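Local coordinates for Dye type peroxidase A (Streptomyces lividans 1326, PDB 6GZW), which probably uses a haem cofactor and hydrogen peroxide to oxidise dyes and other substrates, as a dye-decolourising (DyP-type) peroxidase, at residues S91-T96 with Q101-L106; L236-Q241 with R247-G252. All coordinates share one frame; numbering follows the deposited sequence.

Contact 1: S91-T96 with Q101-L106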
loop_
_atom_site.group_PDB
_atom_site.type_symbol
_atom_site.label_atom_id
_atom_site.label_comp_id
_atom_site.label_asym_id
_atom_site.label_seq_id
_atom_site.Cartn_x
_atom_site.Cartn_y
_atom_site.Cartn_z
ATOM N N SER A 91 -23.785 17.204 2.962
ATOM C CA SER A 91 -23.590 18.108 4.095
ATOM C C SER A 91 -22.926 19.427 3.721
ATOM O O SER A 91 -23.139 20.429 4.380
ATOM C CB SER A 91 -22.796 17.404 5.199
ATOM O OG SER A 91 -21.561 16.943 4.691
ATOM N N PHE A 92 -22.128 19.444 2.655
ATOM C CA PHE A 92 -21.418 20.657 2.247
ATOM C C PHE A 92 -22.316 21.897 2.074
ATOM O O PHE A 92 -21.925 23.024 2.435
ATOM C CB PHE A 92 -20.700 20.383 0.931
ATOM C CG PHE A 92 -19.903 21.545 0.403
ATOM C CD1 PHE A 92 -18.591 21.765 0.828
ATOM C CD2 PHE A 92 -20.444 22.423 -0.546
ATOM C CE1 PHE A 92 -17.843 22.835 0.324
ATOM C CE2 PHE A 92 -19.704 23.490 -1.030
ATOM C CZ PHE A 92 -18.404 23.701 -0.594
ATOM N N PHE A 93 -23.511 21.677 1.532
ATOM C CA PHE A 93 -24.354 22.762 1.002
ATOM C C PHE A 93 -25.002 23.558 2.148
ATOM O O PHE A 93 -25.064 24.792 2.090
ATOM C CB PHE A 93 -25.345 22.173 -0.040
ATOM C CG PHE A 93 -24.637 21.587 -1.234
ATOM C CD1 PHE A 93 -24.112 20.283 -1.184
ATOM C CD2 PHE A 93 -24.371 22.360 -2.353
ATOM C CE1 PHE A 93 -23.397 19.765 -2.242
ATOM C CE2 PHE A 93 -23.667 21.848 -3.436
ATOM C CZ PHE A 93 -23.151 20.537 -3.374
ATOM N N GLY A 94 -25.415 22.869 3.206
ATOM C CA GLY A 94 -25.913 23.519 4.430
ATOM C C GLY A 94 -24.852 24.250 5.273
ATOM O O GLY A 94 -25.209 25.058 6.150
ATOM N N ARG A 95 -23.568 23.946 5.042
ATOM C CA ARG A 95 -22.457 24.639 5.706
ATOM C C ARG A 95 -21.993 25.912 4.978
ATOM O O ARG A 95 -21.269 26.725 5.555
ATOM C CB ARG A 95 -21.281 23.664 5.961
ATOM C CG ARG A 95 -21.430 22.930 7.295
ATOM C CD ARG A 95 -20.958 21.493 7.286
ATOM N NE ARG A 95 -21.519 20.786 8.443
ATOM C CZ ARG A 95 -21.471 19.470 8.665
ATOM N NH1 ARG A 95 -20.852 18.638 7.836
ATOM N NH2 ARG A 95 -22.049 18.977 9.762
ATOM N N THR A 96 -22.448 26.116 3.743
ATOM C CA THR A 96 -21.941 27.174 2.883
ATOM C C THR A 96 -23.025 28.106 2.316
ATOM O O THR A 96 -22.717 28.935 1.471
ATOM C CB THR A 96 -21.145 26.562 1.713
ATOM O OG1 THR A 96 -21.929 25.535 1.078
ATOM C CG2 THR A 96 -19.826 25.961 2.233
ATOM N N GLN A 101 -28.452 25.072 -4.384
ATOM C CA GLN A 101 -27.620 24.396 -5.403
ATOM C C GLN A 101 -27.333 22.898 -5.126
ATOM O O GLN A 101 -26.613 22.247 -5.908
ATOM C CB GLN A 101 -26.278 25.120 -5.522
ATOM C CG GLN A 101 -26.357 26.576 -5.944
ATOM C CD GLN A 101 -26.899 26.786 -7.339
ATOM O OE1 GLN A 101 -26.981 25.863 -8.168
ATOM N NE2 GLN A 101 -27.290 28.025 -7.611
ATOM N N ARG A 102 -27.885 22.363 -4.037
ATOM C CA ARG A 102 -27.669 20.969 -3.664
ATOM C C ARG A 102 -28.436 20.082 -4.638
ATOM O O ARG A 102 -29.659 20.202 -4.709
ATOM C CB ARG A 102 -28.173 20.709 -2.246
ATOM C CG ARG A 102 -27.773 19.354 -1.695
ATOM C CD ARG A 102 -28.356 19.123 -0.324
ATOM N NE ARG A 102 -29.782 18.813 -0.440
ATOM C CZ ARG A 102 -30.801 19.629 -0.141
ATOM N NH1 ARG A 102 -30.614 20.853 0.362
ATOM N NH2 ARG A 102 -32.048 19.196 -0.331
ATOM N N PRO A 103 -27.743 19.194 -5.388
ATOM C CA PRO A 103 -28.498 18.340 -6.329
ATOM C C PRO A 103 -29.379 17.333 -5.611
ATOM O O PRO A 103 -29.005 16.855 -4.519
ATOM C CB PRO A 103 -27.400 17.641 -7.139
ATOM C CG PRO A 103 -26.102 18.372 -6.823
ATOM C CD PRO A 103 -26.295 18.923 -5.445
ATOM N N VAL A 104 -30.539 17.014 -6.206
ATOM C CA VAL A 104 -31.439 15.956 -5.700
ATOM C C VAL A 104 -30.667 14.622 -5.662
ATOM O O VAL A 104 -30.930 13.751 -4.804
ATOM C CB VAL A 104 -32.712 15.798 -6.586
ATOM C CG1 VAL A 104 -33.517 14.561 -6.197
ATOM C CG2 VAL A 104 -33.590 17.034 -6.482
ATOM N N ALA A 105 -29.734 14.478 -6.596
ATOM C CA ALA A 105 -28.902 13.258 -6.681
ATOM C C ALA A 105 -28.092 12.979 -5.423
ATOM O O ALA A 105 -27.687 11.837 -5.205
ATOM C CB ALA A 105 -27.981 13.316 -7.871
ATOM N N LEU A 106 -27.843 13.995 -4.602
ATOM C CA LEU A 106 -27.164 13.790 -3.314
ATOM C C LEU A 106 -28.060 13.395 -2.161
ATOM O O LEU A 106 -27.557 13.238 -1.025
ATOM C CB LEU A 106 -26.331 15.013 -2.905
ATOM C CG LEU A 106 -25.141 15.372 -3.786
ATOM C CD1 LEU A 106 -24.431 16.549 -3.158
ATOM C CD2 LEU A 106 -24.163 14.204 -3.963
#

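Contact 2: L236-Q241 with R247-G252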
loop_
_atom_site.group_PDB
_atom_site.type_symbol
_atom_site.label_atom_id
_atom_site.label_comp_id
_atom_site.label_asym_id
_atom_site.label_seq_id
_atom_site.Cartn_x
_atom_site.Cartn_y
_atom_site.Cartn_z
ATOM N N LEU A 236 -14.753 -22.110 0.927
ATOM C CA LEU A 236 -15.659 -22.639 -0.097
ATOM C C LEU A 236 -14.883 -23.406 -1.167
ATOM O O LEU A 236 -13.729 -23.104 -1.478
ATOM C CB LEU A 236 -16.438 -21.524 -0.780
ATOM C CG LEU A 236 -17.321 -20.636 0.089
ATOM C CD1 LEU A 236 -17.979 -19.605 -0.823
ATOM C CD2 LEU A 236 -18.355 -21.411 0.878
ATOM N N SER A 237 -15.532 -24.418 -1.742
ATOM C CA SER A 237 -15.026 -25.046 -2.954
ATOM C C SER A 237 -14.986 -24.029 -4.101
ATOM O O SER A 237 -15.692 -23.023 -4.058
ATOM C CB SER A 237 -15.925 -26.215 -3.382
ATOM O OG SER A 237 -17.164 -25.732 -3.827
ATOM N N LEU A 238 -14.194 -24.352 -5.118
ATOM C CA LEU A 238 -14.166 -23.580 -6.352
ATOM C C LEU A 238 -15.554 -23.503 -6.968
ATOM O O LEU A 238 -15.997 -22.431 -7.375
ATOM C CB LEU A 238 -13.190 -24.154 -7.385
ATOM C CG LEU A 238 -13.095 -23.389 -8.727
ATOM C CD1 LEU A 238 -12.596 -21.980 -8.446
ATOM C CD2 LEU A 238 -12.201 -24.088 -9.744
ATOM N N LYS A 239 -16.239 -24.640 -7.022
ATOM C CA LYS A 239 -17.546 -24.665 -7.646
ATOM C C LYS A 239 -18.490 -23.713 -6.905
ATOM O O LYS A 239 -19.261 -22.976 -7.535
ATOM C CB LYS A 239 -18.105 -26.098 -7.708
ATOM C CG LYS A 239 -19.318 -26.259 -8.593
ATOM N N ALA A 240 -18.411 -23.696 -5.582
ATOM C CA ALA A 240 -19.283 -22.846 -4.794
ATOM C C ALA A 240 -18.977 -21.372 -5.047
ATOM O O ALA A 240 -19.872 -20.565 -5.184
ATOM C CB ALA A 240 -19.176 -23.172 -3.325
ATOM N N GLN A 241 -17.700 -21.062 -5.155
ATOM C CA GLN A 241 -17.293 -19.675 -5.389
ATOM C C GLN A 241 -17.720 -19.186 -6.769
ATOM O O GLN A 241 -18.118 -18.019 -6.913
ATOM C CB GLN A 241 -15.789 -19.541 -5.236
ATOM C CG GLN A 241 -15.287 -19.638 -3.818
ATOM C CD GLN A 241 -13.789 -19.350 -3.723
ATOM O OE1 GLN A 241 -13.084 -19.336 -4.737
ATOM N NE2 GLN A 241 -13.285 -19.162 -2.502
ATOM N N ARG A 247 -19.344 -16.492 -12.939
ATOM C CA ARG A 247 -18.218 -16.445 -13.843
ATOM C C ARG A 247 -17.062 -17.251 -13.246
ATOM O O ARG A 247 -16.941 -17.379 -12.030
ATOM C CB ARG A 247 -17.746 -15.007 -14.066
ATOM C CG ARG A 247 -18.682 -14.196 -14.930
ATOM C CD ARG A 247 -18.320 -12.727 -15.020
ATOM N NE ARG A 247 -19.217 -11.987 -15.920
ATOM C CZ ARG A 247 -19.142 -12.001 -17.258
ATOM N NH1 ARG A 247 -18.231 -12.721 -17.891
ATOM N NH2 ARG A 247 -19.995 -11.249 -17.981
ATOM N N ARG A 248 -16.239 -17.821 -14.113
ATOM C CA ARG A 248 -15.125 -18.641 -13.710
ATOM C C ARG A 248 -14.001 -17.784 -13.141
ATOM O O ARG A 248 -13.750 -16.668 -13.610
ATOM C CB ARG A 248 -14.577 -19.427 -14.905
ATOM C CG ARG A 248 -15.601 -20.331 -15.576
ATOM C CD ARG A 248 -14.937 -21.404 -16.428
ATOM N NE ARG A 248 -14.358 -20.897 -17.682
ATOM C CZ ARG A 248 -14.846 -21.113 -18.910
ATOM N NH1 ARG A 248 -15.974 -21.813 -19.101
ATOM N NH2 ARG A 248 -14.197 -20.628 -19.972
ATOM N N LYS A 249 -13.295 -18.330 -12.161
ATOM C CA LYS A 249 -12.157 -17.633 -11.555
ATOM C C LYS A 249 -10.949 -17.646 -12.484
ATOM O O LYS A 249 -10.207 -16.652 -12.534
ATOM C CB LYS A 249 -11.785 -18.233 -10.196
ATOM C CG LYS A 249 -12.898 -18.140 -9.161
ATOM C CD LYS A 249 -12.422 -18.429 -7.736
ATOM C CE LYS A 249 -11.795 -17.224 -7.074
ATOM N NZ LYS A 249 -11.141 -17.603 -5.804
ATOM N N SER A 250 -10.736 -18.745 -13.204
ATOM C CA SER A 250 -9.534 -18.859 -14.040
ATOM C C SER A 250 -9.434 -17.731 -15.089
ATOM O O SER A 250 -8.398 -17.086 -15.235
ATOM C CB SER A 250 -9.479 -20.229 -14.727
ATOM O OG SER A 250 -10.679 -20.493 -15.428
ATOM N N ASP A 251 -10.524 -17.540 -15.825
ATOM C CA ASP A 251 -10.524 -16.665 -17.015
ATOM C C ASP A 251 -11.652 -15.638 -17.061
ATOM O O ASP A 251 -11.728 -14.855 -18.008
ATOM C CB ASP A 251 -10.529 -17.538 -18.278
ATOM C CG ASP A 251 -11.816 -18.353 -18.449
ATOM O OD1 ASP A 251 -12.720 -18.316 -17.590
ATOM O OD2 ASP A 251 -11.924 -19.073 -19.467
ATOM N N GLY A 252 -12.519 -15.629 -16.050
ATOM C CA GLY A 252 -13.634 -14.686 -16.002
ATOM C C GLY A 252 -14.769 -14.942 -16.957
ATOM O O GLY A 252 -15.662 -14.117 -17.068
#

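Contact 1: S91-T96 with Q101-L106
Phe93, on the short helix 90-95, lays its ring against the loop segment 101-106, joining two parts of the N-terminal ferredoxin-like half of the dimeric alpha/beta-barrel fold found in dye-decolourising peroxidases. The helix follows strand 83-89 directly, and the chain then doubles back so that the backbone of Arg102 runs across the phenyl ring. Arg102 CA sits over one face, 4.0 Å from the centroid of the Phe93 ring and 20° off its normal, a CH-pi contact made by the main chain. Alongside it, the first carbons of the arginine side chain follow the ring toward its root: CB of Arg102 is 3.8 Å from CG of Phe93, while CG reaches CD1. This course follows from Arg102 CG being anti to the backbone N (chi1 -170°); the chain then bends at chi3 and takes the guanidinium away, its plane steep to the phenyl plane. Pro103 CD extends the same face, near CZ. The opposite face is covered from within the helix by Phe92 CD2, 4.1 Å above the ring plane and over its centre, so the phenyl group is sandwiched between its own neighbour and the loop. Gln101 O approaches CE2 of Phe93 obliquely and also accepts a hydrogen bond from Trp214 NE1.

Beyond Pro103, the 3-10 segment 104-106 brings Leu106 back toward the helix. Thr96 OG1 donates to Phe92 O over 2.9 Å, and its CG2 rests on one face of the Phe92 ring. Leu374 of helix 372-375 also packs on Phe93, and Tyr220 of strand 219-228 on Pro103 and Leu106. At the far end of the phenyl ring, Leu106 CD1 comes in obliquely and stops 3.5 Å from Phe93 CE1.

Contact 2: L236-Q241 with R247-G252
The carboxamide of Gln241 meets the ammonium of Lys249 through its oxygen: Lys249 NZ donates to Gln241 OE1 over 2.8 Å, tilted 31° from the carbonyl plane. Two guanidinium groups in the loop are met at their edges. Arg248 takes Asp251 side-on, NH2 bonding in plane to the syn lone pair of OD2 at 2.8 Å and NE reaching OD1 at a tilt, while Arg247, which touches the haem, donates from NH1 to Gly252 O in its own plane. These bonds brace the turn that carries Lys249. The lysine chain bends at chi3 (83°); Leu238 and this chain run side by side, pointing opposite ways, with Leu238 CD1 3.6 Å from Lys249 CD. Lys249 NZ also donates to Met179 O and to Thr71 O of the second subunit, so three carbonyl oxygens grip the buried amino group. Gln241 NE2 is held by Trp233 O, which helps fix which end of the amide faces the lysine. Ser237 caps helix 238-245, its OG accepting from Ala240 N. The contact thus ties the first turn of helix 238-245 to the loop leading on toward helix 285-288, with helix 230-233 just before and Arg69 of the second subunit packed against Leu238 and Gln241.

How the contacts relate
Contacts 1 and 2 lie on opposite sides of the chain's centre, about 43 Å apart between centres, and share no helix or strand. Each joins a short helix to the loop that follows it, one in the N-terminal and the other in the C-terminal half of the peroxidase, and both are largely buried. Their chemistry differs: 91-96 with 101-106 is held by an aromatic ring, aliphatic carbons and no hydrogen bond across, against other elements of the same chain, whereas 236-241 with 247-252 relies on a charged hydrogen bond, close to the haem and at the subunit interface, where the second subunit supplies further partners.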